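Local coordinates for glutathione S-transferase 2 (Onchocerca volvulus, PDB 1TU8), which catalyses the conjugation of glutathione to electrophilic compounds as a pi-class homodimeric transferase and appears to be central to the parasite's detoxification system, at residues Q49-Y54 with G64-H69; S2-Y7 with K27-R32. One frame throughout, in Å; residues are numbered along the deposited sequence.

Contact 1 (Q49-Y54 with G64-H69). With GTX (S-hexylglutathione), chain E.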
loop_
_atom_site.group_PDB
_atom_site.type_symbol
_atom_site.label_atom_id
_atom_site.label_comp_id
_atom_site.label_asym_id
_atom_site.label_seq_id
_atom_site.Cartn_x
_atom_site.Cartn_y
_atom_site.Cartn_z
ATOM N N GLN A 49 -9.683 -11.089 5.270
ATOM C CA GLN A 49 -9.871 -9.730 5.776
ATOM C C GLN A 49 -10.766 -8.888 4.878
ATOM O O GLN A 49 -11.012 -9.231 3.722
ATOM C CB GLN A 49 -8.510 -9.042 5.948
ATOM C CG GLN A 49 -7.705 -9.597 7.116
ATOM C CD GLN A 49 -6.647 -8.642 7.643
ATOM O OE1 GLN A 49 -6.546 -8.426 8.856
ATOM N NE2 GLN A 49 -5.856 -8.077 6.746
ATOM N N LEU A 50 -11.239 -7.785 5.448
ATOM C CA LEU A 50 -12.099 -6.808 4.786
ATOM C C LEU A 50 -11.363 -5.463 4.735
ATOM O O LEU A 50 -10.433 -5.254 5.528
ATOM C CB LEU A 50 -13.390 -6.665 5.587
ATOM C CG LEU A 50 -14.207 -7.943 5.781
ATOM C CD1 LEU A 50 -15.425 -7.645 6.643
ATOM C CD2 LEU A 50 -14.631 -8.521 4.435
ATOM N N PRO A 51 -11.738 -4.531 3.849
ATOM C CA PRO A 51 -12.929 -4.575 2.982
ATOM C C PRO A 51 -12.874 -5.492 1.753
ATOM O O PRO A 51 -11.803 -5.915 1.318
ATOM C CB PRO A 51 -13.053 -3.116 2.519
ATOM C CG PRO A 51 -11.629 -2.599 2.514
ATOM C CD PRO A 51 -10.970 -3.286 3.670
ATOM N N CYS A 52 -14.058 -5.789 1.221
ATOM C CA CYS A 52 -14.241 -6.535 -0.020
ATOM C C CYS A 52 -15.240 -5.800 -0.887
ATOM O O CYS A 52 -16.317 -5.452 -0.414
ATOM C CB CYS A 52 -14.776 -7.932 0.259
ATOM S SG CYS A 52 -14.877 -8.960 -1.220
ATOM N N LEU A 53 -14.888 -5.548 -2.149
ATOM C CA LEU A 53 -15.838 -5.040 -3.120
ATOM C C LEU A 53 -16.221 -6.162 -4.063
ATOM O O LEU A 53 -15.364 -6.728 -4.731
ATOM C CB LEU A 53 -15.243 -3.878 -3.909
ATOM C CG LEU A 53 -16.176 -3.273 -4.966
ATOM C CD1 LEU A 53 -17.272 -2.433 -4.318
ATOM C CD2 LEU A 53 -15.407 -2.461 -6.003
ATOM N N TYR A 54 -17.511 -6.486 -4.097
ATOM C CA TYR A 54 -18.054 -7.344 -5.119
ATOM C C TYR A 54 -18.483 -6.420 -6.242
ATOM O O TYR A 54 -19.389 -5.613 -6.076
ATOM C CB TYR A 54 -19.241 -8.151 -4.588
ATOM C CG TYR A 54 -18.912 -9.046 -3.417
ATOM C CD1 TYR A 54 -19.002 -8.577 -2.102
ATOM C CD2 TYR A 54 -18.528 -10.368 -3.617
ATOM C CE1 TYR A 54 -18.714 -9.413 -1.015
ATOM C CE2 TYR A 54 -18.239 -11.203 -2.541
ATOM C CZ TYR A 54 -18.341 -10.721 -1.250
ATOM O OH TYR A 54 -18.065 -11.552 -0.193
ATOM N N GLY A 64 -6.579 -0.657 -1.180
ATOM C CA GLY A 64 -5.859 0.081 -2.210
ATOM C C GLY A 64 -6.134 -0.436 -3.611
ATOM O O GLY A 64 -6.246 0.352 -4.549
ATOM N N ALA A 65 -6.220 -1.758 -3.764
ATOM C CA ALA A 65 -6.544 -2.360 -5.060
ATOM C C ALA A 65 -7.981 -2.042 -5.459
ATOM O O ALA A 65 -8.264 -1.789 -6.620
ATOM C CB ALA A 65 -6.314 -3.884 -5.037
ATOM N N ILE A 66 -8.884 -2.044 -4.486
ATOM C CA ILE A 66 -10.277 -1.694 -4.729
ATOM C C ILE A 66 -10.379 -0.263 -5.266
ATOM O O ILE A 66 -11.040 -0.011 -6.275
ATOM C CB ILE A 66 -11.101 -1.834 -3.431
ATOM C CG1 ILE A 66 -11.239 -3.313 -3.041
ATOM C CG2 ILE A 66 -12.477 -1.216 -3.590
ATOM C CD1 ILE A 66 -11.706 -3.531 -1.639
ATOM N N LEU A 67 -9.740 0.672 -4.581
ATOM C CA LEU A 67 -9.870 2.077 -4.952
ATOM C C LEU A 67 -9.211 2.352 -6.300
ATOM O O LEU A 67 -9.737 3.116 -7.100
ATOM C CB LEU A 67 -9.299 2.984 -3.862
ATOM C CG LEU A 67 -9.646 4.469 -3.972
ATOM C CD1 LEU A 67 -11.141 4.705 -3.876
ATOM C CD2 LEU A 67 -8.907 5.243 -2.899
ATOM N N ARG A 68 -8.076 1.710 -6.567
ATOM C CA ARG A 68 -7.390 1.870 -7.855
ATOM C C ARG A 68 -8.201 1.290 -9.031
ATOM O O ARG A 68 -8.204 1.857 -10.126
ATOM C CB ARG A 68 -5.984 1.262 -7.797
ATOM C CG ARG A 68 -4.970 2.144 -7.107
ATOM C CD ARG A 68 -3.538 1.627 -7.181
ATOM N NE ARG A 68 -3.312 0.458 -6.333
ATOM C CZ ARG A 68 -3.040 0.512 -5.032
ATOM N NH1 ARG A 68 -2.922 1.682 -4.406
ATOM N NH2 ARG A 68 -2.853 -0.614 -4.354
ATOM N N HIS A 69 -8.893 0.176 -8.792
ATOM C CA HIS A 69 -9.777 -0.440 -9.789
ATOM C C HIS A 69 -10.960 0.484 -10.115
ATOM O O HIS A 69 -11.270 0.715 -11.286
ATOM C CB HIS A 69 -10.234 -1.842 -9.335
ATOM C CG HIS A 69 -11.483 -2.319 -10.009
ATOM N ND1 HIS A 69 -11.620 -2.358 -11.381
ATOM C CD2 HIS A 69 -12.657 -2.762 -9.502
ATOM C CE1 HIS A 69 -12.830 -2.789 -11.688
ATOM N NE2 HIS A 69 -13.478 -3.045 -10.567
HETATM N N1 GTX E . -4.100 -4.169 3.666
HETATM C CA1 GTX E . -5.483 -4.569 3.882
HETATM C C1 GTX E . -6.368 -3.580 3.178
HETATM O O11 GTX E . -5.920 -2.384 2.953
HETATM O O12 GTX E . -7.578 -3.890 2.788
HETATM C CB1 GTX E . -5.758 -4.597 5.383
HETATM C CG1 GTX E . -7.109 -5.237 5.707
HETATM C CD1 GTX E . -7.368 -5.250 7.197
HETATM O OE1 GTX E . -6.357 -4.920 8.099
HETATM N N2 GTX E . -8.593 -5.613 7.580
HETATM C CA2 GTX E . -9.033 -5.707 8.962
HETATM C C2 GTX E . -9.722 -7.015 9.217
HETATM O O2 GTX E . -10.505 -7.616 8.218
HETATM C CB2 GTX E . -10.026 -4.587 9.246
HETATM S SG2 GTX E . -9.270 -2.962 9.014
HETATM C C1S GTX E . -8.708 -2.817 10.732
HETATM C C2S GTX E . -9.714 -2.097 11.638
HETATM C C3S GTX E . -10.868 -3.010 12.034
HETATM C C4S GTX E . -11.491 -2.659 13.380
HETATM C C5S GTX E . -12.654 -3.606 13.681
HETATM C C6S GTX E . -12.175 -5.011 14.033
HETATM N N3 GTX E . -9.537 -7.569 10.408
HETATM C CA3 GTX E . -10.372 -8.671 10.864
HETATM C C3 GTX E . -9.580 -9.946 10.999
HETATM O O31 GTX E . -10.155 -11.021 11.469
HETATM O O32 GTX E . -8.317 -10.002 10.650
#

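Contact 2 (S2-Y7 with K27-R32). With GTX (S-hexylglutathione), chain E.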
loop_
_atom_site.group_PDB
_atom_site.type_symbol
_atom_site.label_atom_id
_atom_site.label_comp_id
_atom_site.label_asym_id
_atom_site.label_seq_id
_atom_site.Cartn_x
_atom_site.Cartn_y
_atom_site.Cartn_z
ATOM N N SER A 2 -25.402 -3.832 -8.376
ATOM C CA SER A 2 -24.224 -4.446 -9.017
ATOM C C SER A 2 -22.926 -4.298 -8.187
ATOM O O SER A 2 -21.942 -4.989 -8.457
ATOM C CB SER A 2 -24.031 -3.942 -10.462
ATOM O OG SER A 2 -23.370 -2.691 -10.513
ATOM N N TYR A 3 -22.935 -3.421 -7.182
ATOM C CA TYR A 3 -21.811 -3.272 -6.245
ATOM C C TYR A 3 -22.225 -3.576 -4.804
ATOM O O TYR A 3 -23.267 -3.110 -4.360
ATOM C CB TYR A 3 -21.275 -1.842 -6.274
ATOM C CG TYR A 3 -20.630 -1.447 -7.576
ATOM C CD1 TYR A 3 -21.329 -0.699 -8.516
ATOM C CD2 TYR A 3 -19.328 -1.824 -7.875
ATOM C CE1 TYR A 3 -20.744 -0.326 -9.732
ATOM C CE2 TYR A 3 -18.724 -1.448 -9.087
ATOM C CZ TYR A 3 -19.438 -0.706 -10.008
ATOM O OH TYR A 3 -18.864 -0.334 -11.208
ATOM N N LYS A 4 -21.405 -4.339 -4.086
ATOM C CA LYS A 4 -21.539 -4.511 -2.637
ATOM C C LYS A 4 -20.184 -4.316 -1.956
ATOM O O LYS A 4 -19.209 -4.984 -2.302
ATOM C CB LYS A 4 -22.093 -5.899 -2.282
ATOM C CG LYS A 4 -22.139 -6.180 -0.781
ATOM C CD LYS A 4 -23.104 -7.319 -0.415
ATOM C CE LYS A 4 -22.491 -8.685 -0.664
ATOM N NZ LYS A 4 -23.479 -9.788 -0.392
ATOM N N LEU A 5 -20.133 -3.409 -0.986
ATOM C CA LEU A 5 -18.928 -3.178 -0.207
ATOM C C LEU A 5 -19.111 -3.759 1.177
ATOM O O LEU A 5 -19.902 -3.252 1.973
ATOM C CB LEU A 5 -18.629 -1.689 -0.096
ATOM C CG LEU A 5 -17.290 -1.332 0.535
ATOM C CD1 LEU A 5 -16.151 -1.797 -0.367
ATOM C CD2 LEU A 5 -17.229 0.158 0.781
ATOM N N THR A 6 -18.365 -4.815 1.458
ATOM C CA THR A 6 -18.433 -5.493 2.739
ATOM C C THR A 6 -17.284 -5.032 3.629
ATOM O O THR A 6 -16.118 -5.188 3.280
ATOM C CB THR A 6 -18.381 -7.000 2.502
ATOM O OG1 THR A 6 -19.542 -7.403 1.755
ATOM C CG2 THR A 6 -18.447 -7.769 3.805
ATOM N N TYR A 7 -17.637 -4.438 4.762
ATOM C CA TYR A 7 -16.664 -4.021 5.770
ATOM C C TYR A 7 -17.337 -3.988 7.142
ATOM O O TYR A 7 -18.537 -4.244 7.272
ATOM C CB TYR A 7 -16.105 -2.641 5.418
ATOM C CG TYR A 7 -14.894 -2.213 6.230
ATOM C CD1 TYR A 7 -14.926 -1.056 6.999
ATOM C CD2 TYR A 7 -13.709 -2.957 6.212
ATOM C CE1 TYR A 7 -13.823 -0.650 7.734
ATOM C CE2 TYR A 7 -12.594 -2.560 6.958
ATOM C CZ TYR A 7 -12.665 -1.397 7.712
ATOM O OH TYR A 7 -11.584 -0.967 8.448
ATOM N N LYS A 27 -24.261 3.541 -7.183
ATOM C CA LYS A 27 -25.134 2.899 -6.214
ATOM C C LYS A 27 -24.509 1.587 -5.755
ATOM O O LYS A 27 -24.014 0.797 -6.567
ATOM C CB LYS A 27 -26.522 2.649 -6.820
ATOM C CG LYS A 27 -27.201 3.888 -7.404
ATOM C CD LYS A 27 -27.461 4.969 -6.369
ATOM C CE LYS A 27 -28.520 5.966 -6.866
ATOM N NZ LYS A 27 -28.230 7.362 -6.425
ATOM N N PHE A 28 -24.515 1.359 -4.447
ATOM C CA PHE A 28 -23.935 0.144 -3.896
ATOM C C PHE A 28 -24.607 -0.290 -2.593
ATOM O O PHE A 28 -25.228 0.512 -1.897
ATOM C CB PHE A 28 -22.420 0.314 -3.684
ATOM C CG PHE A 28 -22.045 1.262 -2.566
ATOM C CD1 PHE A 28 -22.164 2.633 -2.727
ATOM C CD2 PHE A 28 -21.534 0.780 -1.366
ATOM C CE1 PHE A 28 -21.805 3.511 -1.697
ATOM C CE2 PHE A 28 -21.170 1.651 -0.335
ATOM C CZ PHE A 28 -21.308 3.013 -0.504
ATOM N N ILE A 29 -24.473 -1.575 -2.284
ATOM C CA ILE A 29 -24.933 -2.103 -1.015
ATOM C C ILE A 29 -23.797 -1.864 -0.031
ATOM O O ILE A 29 -22.713 -2.419 -0.192
ATOM C CB ILE A 29 -25.241 -3.616 -1.110
ATOM C CG1 ILE A 29 -26.346 -3.886 -2.132
ATOM C CG2 ILE A 29 -25.631 -4.160 0.265
ATOM C CD1 ILE A 29 -26.378 -5.330 -2.615
ATOM N N ASP A 30 -24.038 -0.999 0.947
ATOM C CA ASP A 30 -23.094 -0.767 2.032
ATOM C C ASP A 30 -23.295 -1.850 3.102
ATOM O O ASP A 30 -24.080 -1.684 4.034
ATOM C CB ASP A 30 -23.300 0.633 2.605
ATOM C CG ASP A 30 -22.099 1.124 3.376
ATOM O OD1 ASP A 30 -22.213 2.182 4.019
ATOM O OD2 ASP A 30 -21.003 0.522 3.381
ATOM N N ASP A 31 -22.585 -2.961 2.927
ATOM C CA ASP A 31 -22.746 -4.184 3.726
ATOM C C ASP A 31 -21.862 -4.117 4.967
ATOM O O ASP A 31 -20.705 -4.549 4.950
ATOM C CB ASP A 31 -22.399 -5.397 2.845
ATOM C CG ASP A 31 -22.554 -6.732 3.563
ATOM O OD1 ASP A 31 -21.827 -7.690 3.193
ATOM O OD2 ASP A 31 -23.386 -6.922 4.473
ATOM N N ARG A 32 -22.422 -3.546 6.031
ATOM C CA ARG A 32 -21.706 -3.273 7.265
ATOM C C ARG A 32 -21.981 -4.413 8.236
ATOM O O ARG A 32 -23.101 -4.543 8.734
ATOM C CB ARG A 32 -22.171 -1.941 7.861
ATOM C CG ARG A 32 -22.131 -0.774 6.875
ATOM C CD ARG A 32 -22.862 0.469 7.356
ATOM N NE ARG A 32 -22.034 1.220 8.296
ATOM C CZ ARG A 32 -21.258 2.262 7.979
ATOM N NH1 ARG A 32 -21.180 2.712 6.729
ATOM N NH2 ARG A 32 -20.541 2.856 8.928
HETATM N N1 GTX E . -4.100 -4.169 3.666
HETATM C CA1 GTX E . -5.483 -4.569 3.882
HETATM C C1 GTX E . -6.368 -3.580 3.178
HETATM O O11 GTX E . -5.920 -2.384 2.953
HETATM O O12 GTX E . -7.578 -3.890 2.788
HETATM C CB1 GTX E . -5.758 -4.597 5.383
HETATM C CG1 GTX E . -7.109 -5.237 5.707
HETATM C CD1 GTX E . -7.368 -5.250 7.197
HETATM O OE1 GTX E . -6.357 -4.920 8.099
HETATM N N2 GTX E . -8.593 -5.613 7.580
HETATM C CA2 GTX E . -9.033 -5.707 8.962
HETATM C C2 GTX E . -9.722 -7.015 9.217
HETATM O O2 GTX E . -10.505 -7.616 8.218
HETATM C CB2 GTX E . -10.026 -4.587 9.246
HETATM S SG2 GTX E . -9.270 -2.962 9.014
HETATM C C1S GTX E . -8.708 -2.817 10.732
HETATM C C2S GTX E . -9.714 -2.097 11.638
HETATM C C3S GTX E . -10.868 -3.010 12.034
HETATM C C4S GTX E . -11.491 -2.659 13.380
HETATM C C5S GTX E . -12.654 -3.606 13.681
HETATM C C6S GTX E . -12.175 -5.011 14.033
HETATM N N3 GTX E . -9.537 -7.569 10.408
HETATM C CA3 GTX E . -10.372 -8.671 10.864
HETATM C C3 GTX E . -9.580 -9.946 10.999
HETATM O O31 GTX E . -10.155 -11.021 11.469
HETATM O O32 GTX E . -8.317 -10.002 10.650
HETATM O O HOH W 1 -19.588 -1.635 4.237
#

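Contact 1 (Q49-Y54 with G64-H69)
I66 reaches from helix 63-73 to L53 and P51, and this apolar contact carries the joint between the helix and the chain entering strand 52-55. The isoleucine uses two branches. Its CG2 lies 3.9 Å from L53 CB, and the two side chains meet at a slant, CG2 also touching L53 CD2. With CG1 beside the backbone N (chi1 -69°) and the chain extended to CD1, the tip runs along the loop-to-strand backbone, where CD1 lies 3.8 Å from P51 O and 3.8 Å from L53 N. The proline ring is a looser neighbour, its CG 4.3 Å from I66 CD1. Farther along the helix, L53 CD2 comes to the edge of the H69 imidazole, near the ring plane.

No hydrogen bond joins the two segments; the polar groups look elsewhere. H69 NE2 bonds to D55 at the end of the strand, while its ND1 bonds to E81 of the second subunit, and these two bonds hold the ring in its orientation beside L53. R68 forms a salt bridge with D88 of the second subunit.

The backbone of L50 grips the middle of S-hexylglutathione, which S63, R95 and D96 of the second subunit bind too. L50 N donates to O2 of the ligand at 2.9 Å, nearly straight at 170°, and ligand N2 returns a more bent bond to L50 O at 2.8 Å. The peptide joining L50 to P51 is cis, the hallmark of the thioredoxin-like domain of glutathione transferases, and it turns the L50 backbone to the peptide-like part of the ligand. The part of recognition supplied by L50 therefore rests on backbone polarity, whereas the helix is fastened to the strand by dispersion and exclusion of water.

Contact 2 (S2-Y7 with K27-R32)
The beta-alpha-beta unit that opens the thioredoxin-like domain pairs strands 3-8 and 29-33 in parallel, with Y7 of the glutathione site near the C-terminal end of the first. Four backbone bonds join them: I29 N to Y3 O at 2.8 Å (171°), L5 N to I29 O, D31 N to L5 O, and Y7 N to D31 O. The D31 N bond is the most bent, at 139°.

On the face carrying K4, T6, I29 and D31, T6 and D31 lie side by side. T6 OG1 donates to the anti lone pair of D31 OD1 at 2.7 Å, and the aliphatic part of K4 crosses the aspartate, with CG 3.7 Å from D31 CB.

Helix 15-23 makes the crossover and packs on the other face, where L5 and F28 meet it. F28 CB sits 3.6 Å from Y3 CB, and F28 CD2 approaches L5 CB at 4.0 Å. F28 CG stands between its backbone N and carbonyl carbon (chi1 70°), turning the ring along the strands to L5. R32 NH1 forms a salt bridge with D30 OD1 at 2.9 Å; D30 OD2 pairs with R18 of the helix. Y7 extends its ring away from the second strand, and its OH lies 3.1 Å from SG2 of S-hexylglutathione while hydrogen-bonded to the backbone N of L13.

In the fold
Strands 3-8 and 52-55 are antiparallel neighbours in one mixed sheet, so the two contacts meet directly: probable hydrogen bonds run from T6 N to C52 O and from Y54 N to K4 O. Contact 1, whose touching residues are all buried, fastens a helix at the subunit interface through apolar side chains. Contact 2 reaches the outermost strand within the chain and is partly buried; it relies chiefly on backbone bonds, with one side-chain hydrogen bond, some apolar packing, and charged side chains such as K4 and D30 at its margin. Both converge on S-hexylglutathione, contact 1 through the L50 backbone and contact 2 through the Y7 side chain, which packs against P51.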